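Local structure of endo alpha-1,4 polygalactosaminidase (Neosartorya fumigata, 6OJ1) at residues K41-V55 / S262-Y276. The protein is an endo-acting glycoside hydrolase that cleaves alpha-1,4-linked galactosamine polymers and thereby disrupts microbial biofilms. Numbering follows the deposited sequence.
Sequences KWQIELLYALNDTSV and STVIKNMNLNNWVEY. With NAG (2-acetamido-2-deoxy-beta-D-glucopyranose), chain B; MAN (alpha-D-mannopyranose), chain C; NAG (2-acetamido-2-deoxy-beta-D-glucopyranose), chain D.
N272, Y276 and L270 have the most surface buried by the contact: N272 fits among Q43, Y48 and N51, Y276 lies against K41 and W42, and L270 meets I44 and L46. N272 is gripped at backbone and side chain alike. Its N donates to Y48 OH at 3.0 Å, its O receives Q43 NE2 on an in-plane lone pair, and ND2 gives a fairly straight bond (161°) to OD1 of the glycosylated N51. OD1 of N272 lies near E45 CG and takes a bond from a water shared with Q43 NE2 and D52 O, fixing the amide's rotation. N51 bears the N-glycan whose first NAG lays C5 over one face of the Y48 ring; E45 OE2 lies over the opposite face. Beside N272, L270 O takes L46 N (2.9 Å), while L270 CD1 lies alongside L46 CD1 and its CD2 meets I44 CG2.

At the other end, the Y276 ring receives the extended chain of K41 over its centre, CE 3.4 Å from the centroid, with NZ adding a cation-pi contact. Y276 OH donates to W42 O at 2.6 Å from above the carbonyl plane, and V55 CG1 packs at the ring edge.

Between these ends K266, bent at chi2 and chi3, donates from NZ to four carbonyl oxygens, Q43 OE1 and the main-chain O of I44 (2.8 Å), N271 and W273, which probably offset the buried ammonium. I44 N and K266 NZ reach Q43 OE1 from one face and, with the NE2 bond, fix that amide.

Strand 42-45 and segment 262-266, in the first and last parallel strands of the TIM-type barrel, run 38° apart without main-chain-to-main-chain hydrogen bonds; side chains, several donating to main-chain carbonyls, close it. Strand 59-63 flanks the former, 227-231 the latter, and 274-275 pairs antiparallel with 261-266.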
loop_
_atom_site.group_PDB
_atom_site.type_symbol
_atom_site.label_atom_id
_atom_site.label_comp_id
_atom_site.label_asym_id
_atom_site.label_seq_id
_atom_site.Cartn_x
_atom_site.Cartn_y
_atom_site.Cartn_z
ATOM N N LYS A 41 -13.531 -1.454 -7.672
ATOM C CA LYS A 41 -13.035 -2.810 -7.468
ATOM C C LYS A 41 -11.550 -2.892 -7.796
ATOM O O LYS A 41 -11.082 -2.320 -8.786
ATOM C CB LYS A 41 -13.814 -3.787 -8.347
ATOM C CG LYS A 41 -13.487 -5.249 -8.115
ATOM C CD LYS A 41 -14.395 -6.119 -9.000
ATOM C CE LYS A 41 -14.034 -7.590 -8.926
ATOM N NZ LYS A 41 -14.928 -8.394 -9.823
ATOM N N TRP A 42 -10.804 -3.622 -6.968
ATOM C CA TRP A 42 -9.366 -3.719 -7.158
ATOM C C TRP A 42 -8.904 -5.156 -6.971
ATOM O O TRP A 42 -9.646 -6.035 -6.519
ATOM C CB TRP A 42 -8.593 -2.778 -6.218
ATOM C CG TRP A 42 -8.519 -3.190 -4.759
ATOM C CD1 TRP A 42 -9.555 -3.568 -3.952
ATOM C CD2 TRP A 42 -7.342 -3.195 -3.930
ATOM N NE1 TRP A 42 -9.090 -3.838 -2.678
ATOM C CE2 TRP A 42 -7.739 -3.622 -2.639
ATOM C CE3 TRP A 42 -5.991 -2.887 -4.158
ATOM C CZ2 TRP A 42 -6.837 -3.754 -1.579
ATOM C CZ3 TRP A 42 -5.084 -3.014 -3.100
ATOM C CH2 TRP A 42 -5.517 -3.439 -1.823
ATOM N N GLN A 43 -7.656 -5.373 -7.361
ATOM C CA GLN A 43 -6.911 -6.596 -7.130
ATOM C C GLN A 43 -5.528 -6.177 -6.662
ATOM O O GLN A 43 -5.032 -5.118 -7.048
ATOM C CB GLN A 43 -6.853 -7.458 -8.417
ATOM C CG GLN A 43 -5.711 -8.492 -8.520
ATOM C CD GLN A 43 -5.860 -9.698 -7.588
ATOM O OE1 GLN A 43 -6.216 -9.562 -6.421
ATOM N NE2 GLN A 43 -5.580 -10.890 -8.110
ATOM N N ILE A 44 -4.918 -6.990 -5.807
ATOM C CA ILE A 44 -3.551 -6.758 -5.365
ATOM C C ILE A 44 -2.792 -8.072 -5.467
ATOM O O ILE A 44 -3.312 -9.131 -5.096
ATOM C CB ILE A 44 -3.476 -6.182 -3.934
ATOM C CG1 ILE A 44 -2.012 -6.079 -3.481
ATOM C CG2 ILE A 44 -4.314 -7.003 -2.943
ATOM C CD1 ILE A 44 -1.801 -5.235 -2.201
ATOM N N GLU A 45 -1.580 -8.012 -6.008
ATOM C CA GLU A 45 -0.760 -9.217 -6.155
ATOM C C GLU A 45 0.686 -8.762 -6.029
ATOM O O GLU A 45 1.203 -8.103 -6.934
ATOM C CB GLU A 45 -1.014 -9.922 -7.484
ATOM C CG GLU A 45 -0.437 -11.346 -7.535
ATOM C CD GLU A 45 1.054 -11.354 -7.798
ATOM O OE1 GLU A 45 1.465 -10.894 -8.889
ATOM O OE2 GLU A 45 1.817 -11.797 -6.903
ATOM N N LEU A 46 1.327 -9.107 -4.908
ATOM C CA LEU A 46 2.659 -8.622 -4.576
ATOM C C LEU A 46 3.715 -9.713 -4.533
ATOM O O LEU A 46 4.906 -9.386 -4.449
ATOM C CB LEU A 46 2.644 -7.915 -3.205
ATOM C CG LEU A 46 1.688 -6.748 -3.071
ATOM C CD1 LEU A 46 1.973 -6.030 -1.718
ATOM C CD2 LEU A 46 1.881 -5.798 -4.245
ATOM N N LEU A 47 3.327 -10.990 -4.594
ATOM C CA LEU A 47 4.302 -12.047 -4.331
ATOM C C LEU A 47 5.250 -12.278 -5.511
ATOM O O LEU A 47 6.452 -12.510 -5.313
ATOM C CB LEU A 47 3.571 -13.336 -3.952
ATOM C CG LEU A 47 4.444 -14.527 -3.571
ATOM C CD1 LEU A 47 5.269 -14.176 -2.333
ATOM C CD2 LEU A 47 3.581 -15.758 -3.315
ATOM N N TYR A 48 4.740 -12.232 -6.745
ATOM C CA TYR A 48 5.543 -12.517 -7.924
ATOM C C TYR A 48 5.094 -11.592 -9.049
ATOM O O TYR A 48 4.127 -10.840 -8.913
ATOM C CB TYR A 48 5.439 -14.004 -8.337
ATOM C CG TYR A 48 4.036 -14.584 -8.178
ATOM C CD1 TYR A 48 2.978 -14.115 -8.948
ATOM C CD2 TYR A 48 3.776 -15.594 -7.258
ATOM C CE1 TYR A 48 1.705 -14.627 -8.809
ATOM C CE2 TYR A 48 2.503 -16.118 -7.111
ATOM C CZ TYR A 48 1.468 -15.627 -7.888
ATOM O OH TYR A 48 0.197 -16.133 -7.733
ATOM N N ALA A 49 5.823 -11.624 -10.158
ATOM C CA ALA A 49 5.440 -10.820 -11.309
ATOM C C ALA A 49 4.007 -11.158 -11.707
ATOM O O ALA A 49 3.617 -12.326 -11.715
ATOM C CB ALA A 49 6.395 -11.084 -12.473
ATOM N N LEU A 50 3.208 -10.134 -12.006
ATOM C CA LEU A 50 1.795 -10.367 -12.301
ATOM C C LEU A 50 1.642 -11.252 -13.533
ATOM O O LEU A 50 2.150 -10.930 -14.613
ATOM C CB LEU A 50 1.066 -9.036 -12.502
ATOM C CG LEU A 50 -0.446 -9.185 -12.751
ATOM C CD1 LEU A 50 -1.203 -9.624 -11.475
ATOM C CD2 LEU A 50 -1.044 -7.901 -13.328
ATOM N N ASN A 51 0.945 -12.382 -13.370
ATOM C CA ASN A 51 0.755 -13.304 -14.486
ATOM C C ASN A 51 -0.695 -13.772 -14.578
ATOM O O ASN A 51 -0.967 -14.852 -15.131
ATOM C CB ASN A 51 1.683 -14.517 -14.366
ATOM C CG ASN A 51 1.525 -15.239 -13.043
ATOM O OD1 ASN A 51 0.793 -14.788 -12.169
ATOM N ND2 ASN A 51 2.206 -16.380 -12.899
ATOM N N ASP A 52 -1.621 -12.993 -14.042
ATOM C CA ASP A 52 -3.043 -13.299 -14.132
ATOM C C ASP A 52 -3.780 -11.968 -14.179
ATOM O O ASP A 52 -3.813 -11.239 -13.187
ATOM C CB ASP A 52 -3.503 -14.146 -12.953
ATOM C CG ASP A 52 -4.940 -14.601 -13.098
ATOM O OD1 ASP A 52 -5.666 -14.042 -13.952
ATOM O OD2 ASP A 52 -5.325 -15.545 -12.385
ATOM N N THR A 53 -4.337 -11.632 -15.337
ATOM C CA THR A 53 -5.142 -10.424 -15.464
ATOM C C THR A 53 -6.606 -10.768 -15.696
ATOM O O THR A 53 -7.369 -9.942 -16.200
ATOM C CB THR A 53 -4.597 -9.539 -16.586
ATOM O OG1 THR A 53 -4.647 -10.253 -17.829
ATOM C CG2 THR A 53 -3.152 -9.176 -16.298
ATOM N N SER A 54 -6.994 -12.000 -15.348
ATOM C CA SER A 54 -8.349 -12.496 -15.549
ATOM C C SER A 54 -9.332 -11.870 -14.582
ATOM O O SER A 54 -10.545 -11.916 -14.820
ATOM C CB SER A 54 -8.379 -14.017 -15.369
ATOM O OG SER A 54 -8.351 -14.352 -13.985
ATOM N N VAL A 55 -8.830 -11.320 -13.481
ATOM C CA VAL A 55 -9.685 -10.702 -12.482
ATOM C C VAL A 55 -10.239 -9.405 -13.057
ATOM O O VAL A 55 -9.485 -8.521 -13.479
ATOM C CB VAL A 55 -8.908 -10.462 -11.183
ATOM C CG1 VAL A 55 -9.806 -9.846 -10.132
ATOM C CG2 VAL A 55 -8.314 -11.784 -10.692
ATOM N N SER A 262 -13.604 -0.997 -0.628
ATOM C CA SER A 262 -13.287 -1.881 -1.748
ATOM C C SER A 262 -12.558 -3.089 -1.180
ATOM O O SER A 262 -11.336 -3.102 -1.066
ATOM C CB SER A 262 -12.446 -1.158 -2.790
ATOM O OG SER A 262 -13.173 -0.065 -3.322
ATOM N N THR A 263 -13.319 -4.117 -0.813
ATOM C CA THR A 263 -12.756 -5.233 -0.072
ATOM C C THR A 263 -12.243 -6.306 -1.021
ATOM O O THR A 263 -12.898 -6.638 -2.016
ATOM C CB THR A 263 -13.794 -5.822 0.884
ATOM O OG1 THR A 263 -14.193 -4.814 1.829
ATOM C CG2 THR A 263 -13.213 -7.018 1.632
ATOM N N VAL A 264 -11.053 -6.832 -0.715
ATOM C CA VAL A 264 -10.581 -8.094 -1.277
ATOM C C VAL A 264 -10.293 -9.059 -0.135
ATOM O O VAL A 264 -9.775 -8.665 0.917
ATOM C CB VAL A 264 -9.324 -7.930 -2.159
ATOM C CG1 VAL A 264 -9.692 -7.308 -3.490
ATOM C CG2 VAL A 264 -8.239 -7.111 -1.432
ATOM N N ILE A 265 -10.622 -10.326 -0.351
ATOM C CA ILE A 265 -10.213 -11.409 0.530
ATOM C C ILE A 265 -9.004 -12.072 -0.108
ATOM O O ILE A 265 -9.062 -12.475 -1.277
ATOM C CB ILE A 265 -11.369 -12.400 0.741
ATOM C CG1 ILE A 265 -12.506 -11.698 1.492
ATOM C CG2 ILE A 265 -10.906 -13.628 1.477
ATOM C CD1 ILE A 265 -13.848 -12.338 1.285
ATOM N N LYS A 266 -7.892 -12.150 0.632
ATOM C CA LYS A 266 -6.617 -12.563 0.055
ATOM C C LYS A 266 -5.932 -13.583 0.957
ATOM O O LYS A 266 -6.217 -13.681 2.154
ATOM C CB LYS A 266 -5.657 -11.353 -0.153
ATOM C CG LYS A 266 -6.193 -10.253 -1.050
ATOM C CD LYS A 266 -6.222 -10.728 -2.506
ATOM C CE LYS A 266 -4.812 -10.982 -3.047
ATOM N NZ LYS A 266 -4.902 -11.307 -4.513
ATOM N N ASN A 267 -4.998 -14.332 0.366
ATOM C CA ASN A 267 -3.978 -15.015 1.150
ATOM C C ASN A 267 -3.009 -14.000 1.753
ATOM O O ASN A 267 -2.764 -12.939 1.180
ATOM C CB ASN A 267 -3.175 -15.981 0.282
ATOM C CG ASN A 267 -3.995 -17.127 -0.224
ATOM O OD1 ASN A 267 -4.749 -17.748 0.524
ATOM N ND2 ASN A 267 -3.840 -17.438 -1.510
ATOM N N MET A 268 -2.424 -14.359 2.909
ATOM C CA MET A 268 -1.445 -13.475 3.547
ATOM C C MET A 268 -0.221 -13.246 2.661
ATOM O O MET A 268 0.446 -12.210 2.778
ATOM C CB MET A 268 -1.025 -14.053 4.909
ATOM C CG MET A 268 -0.020 -13.208 5.681
ATOM S SD MET A 268 -0.747 -11.774 6.514
ATOM C CE MET A 268 -1.731 -12.567 7.774
ATOM N N ASN A 269 0.073 -14.171 1.740
ATOM C CA ASN A 269 1.220 -13.968 0.863
ATOM C C ASN A 269 0.908 -13.042 -0.310
ATOM O O ASN A 269 1.820 -12.713 -1.073
ATOM C CB ASN A 269 1.780 -15.321 0.362
ATOM C CG ASN A 269 0.853 -16.061 -0.602
ATOM O OD1 ASN A 269 -0.197 -15.554 -1.000
ATOM N ND2 ASN A 269 1.263 -17.284 -1.006
ATOM N N LEU A 270 -0.349 -12.612 -0.456
ATOM C CA LEU A 270 -0.769 -11.690 -1.514
ATOM C C LEU A 270 -0.376 -12.200 -2.907
ATOM O O LEU A 270 0.074 -11.442 -3.772
ATOM C CB LEU A 270 -0.233 -10.278 -1.248
ATOM C CG LEU A 270 -0.881 -9.612 -0.022
ATOM C CD1 LEU A 270 -0.159 -8.254 0.267
ATOM C CD2 LEU A 270 -2.385 -9.420 -0.225
ATOM N N ASN A 271 -0.578 -13.498 -3.138
ATOM C CA ASN A 271 -0.447 -14.047 -4.485
ATOM C C ASN A 271 -1.722 -13.761 -5.289
ATOM O O ASN A 271 -2.511 -12.897 -4.897
ATOM C CB ASN A 271 -0.098 -15.546 -4.416
ATOM C CG ASN A 271 -1.205 -16.404 -3.777
ATOM O OD1 ASN A 271 -2.284 -15.915 -3.444
ATOM N ND2 ASN A 271 -0.934 -17.705 -3.639
ATOM N N ASN A 272 -1.945 -14.454 -6.419
ATOM C CA ASN A 272 -3.064 -14.095 -7.298
ATOM C C ASN A 272 -4.425 -14.293 -6.625
ATOM O O ASN A 272 -5.365 -13.522 -6.878
ATOM C CB ASN A 272 -3.038 -14.932 -8.592
ATOM C CG ASN A 272 -2.068 -14.385 -9.660
ATOM O OD1 ASN A 272 -1.933 -13.179 -9.848
ATOM N ND2 ASN A 272 -1.423 -15.300 -10.391
ATOM N N TRP A 273 -4.580 -15.344 -5.820
ATOM C CA TRP A 273 -5.915 -15.761 -5.388
ATOM C C TRP A 273 -6.666 -14.614 -4.726
ATOM O O TRP A 273 -6.105 -13.880 -3.915
ATOM C CB TRP A 273 -5.828 -16.929 -4.406
ATOM C CG TRP A 273 -7.175 -17.331 -3.888
ATOM C CD1 TRP A 273 -8.079 -18.150 -4.502
ATOM C CD2 TRP A 273 -7.781 -16.913 -2.660
ATOM N NE1 TRP A 273 -9.202 -18.288 -3.719
ATOM C CE2 TRP A 273 -9.046 -17.526 -2.589
ATOM C CE3 TRP A 273 -7.376 -16.068 -1.617
ATOM C CZ2 TRP A 273 -9.903 -17.343 -1.514
ATOM C CZ3 TRP A 273 -8.230 -15.886 -0.546
ATOM C CH2 TRP A 273 -9.482 -16.510 -0.504
ATOM N N VAL A 274 -7.949 -14.467 -5.066
ATOM C CA VAL A 274 -8.762 -13.402 -4.476
ATOM C C VAL A 274 -10.223 -13.819 -4.512
ATOM O O VAL A 274 -10.670 -14.508 -5.431
ATOM C CB VAL A 274 -8.539 -12.048 -5.202
ATOM C CG1 VAL A 274 -8.878 -12.150 -6.681
ATOM C CG2 VAL A 274 -9.342 -10.926 -4.554
ATOM N N GLU A 275 -10.972 -13.410 -3.489
ATOM C CA GLU A 275 -12.424 -13.482 -3.526
ATOM C C GLU A 275 -12.983 -12.100 -3.237
ATOM O O GLU A 275 -12.343 -11.281 -2.567
ATOM C CB GLU A 275 -12.984 -14.498 -2.527
ATOM C CG GLU A 275 -12.855 -15.928 -3.008
ATOM C CD GLU A 275 -13.604 -16.914 -2.135
ATOM O OE1 GLU A 275 -13.436 -18.127 -2.366
ATOM O OE2 GLU A 275 -14.359 -16.482 -1.231
ATOM N N TYR A 276 -14.180 -11.841 -3.757
ATOM C CA TYR A 276 -14.858 -10.572 -3.544
ATOM C C TYR A 276 -16.133 -10.797 -2.748
ATOM O O TYR A 276 -16.700 -11.892 -2.736
ATOM C CB TYR A 276 -15.167 -9.879 -4.875
ATOM C CG TYR A 276 -13.901 -9.462 -5.567
ATOM C CD1 TYR A 276 -13.319 -8.225 -5.305
ATOM C CD2 TYR A 276 -13.256 -10.320 -6.438
ATOM C CE1 TYR A 276 -12.139 -7.847 -5.923
ATOM C CE2 TYR A 276 -12.077 -9.965 -7.058
ATOM C CZ TYR A 276 -11.515 -8.732 -6.794
ATOM O OH TYR A 276 -10.349 -8.369 -7.423
HETATM C C1 NAG B . 2.206 -17.150 -11.687
HETATM C C2 NAG B . 1.604 -18.536 -11.890
HETATM C C3 NAG B . 1.818 -19.407 -10.650
HETATM C C4 NAG B . 3.277 -19.401 -10.206
HETATM C C5 NAG B . 3.757 -17.962 -10.051
HETATM C C6 NAG B . 5.228 -17.849 -9.731
HETATM C C7 NAG B . -0.312 -18.507 -13.414
HETATM C C8 NAG B . -1.789 -18.298 -13.544
HETATM N N2 NAG B . 0.188 -18.402 -12.180
HETATM O O3 NAG B . 1.400 -20.733 -10.951
HETATM O O4 NAG B . 3.394 -20.063 -8.948
HETATM O O5 NAG B . 3.561 -17.269 -11.288
HETATM O O6 NAG B . 6.019 -18.532 -10.697
HETATM O O7 NAG B . 0.396 -18.780 -14.379
HETATM C C1 MAN C . 4.484 -21.214 -2.054
HETATM C C2 MAN C . 4.295 -19.726 -1.637
HETATM C C3 MAN C . 4.013 -19.614 -0.133
HETATM C C4 MAN C . 2.871 -20.576 0.293
HETATM C C5 MAN C . 3.212 -22.019 -0.159
HETATM C C6 MAN C . 2.121 -23.028 0.148
HETATM O O2 MAN C . 3.164 -19.146 -2.286
HETATM O O3 MAN C . 3.729 -18.260 0.248
HETATM O O4 MAN C . 2.685 -20.546 1.708
HETATM O O5 MAN C . 3.426 -22.036 -1.592
HETATM O O6 MAN C . 2.594 -24.316 -0.250
HETATM C C1 NAG D . 4.458 -21.035 -8.915
HETATM C C2 NAG D . 4.714 -21.411 -7.442
HETATM C C3 NAG D . 5.729 -22.551 -7.338
HETATM C C4 NAG D . 5.340 -23.710 -8.242
HETATM C C5 NAG D . 5.143 -23.210 -9.664
HETATM C C6 NAG D . 4.697 -24.301 -10.615
HETATM C C7 NAG D . 4.390 -19.535 -5.889
HETATM C C8 NAG D . 5.046 -18.393 -5.185
HETATM N N2 NAG D . 5.181 -20.256 -6.692
HETATM O O3 NAG D . 5.758 -23.024 -5.995
HETATM O O4 NAG D . 6.375 -24.681 -8.225
HETATM O O5 NAG D . 4.116 -22.213 -9.662
HETATM O O6 NAG D . 3.403 -24.785 -10.280
HETATM O O7 NAG D . 3.199 -19.795 -5.744
HETATM O O HOH W 1 -12.693 -4.685 -4.423
HETATM O O HOH W 2 -4.087 -11.598 -10.439
#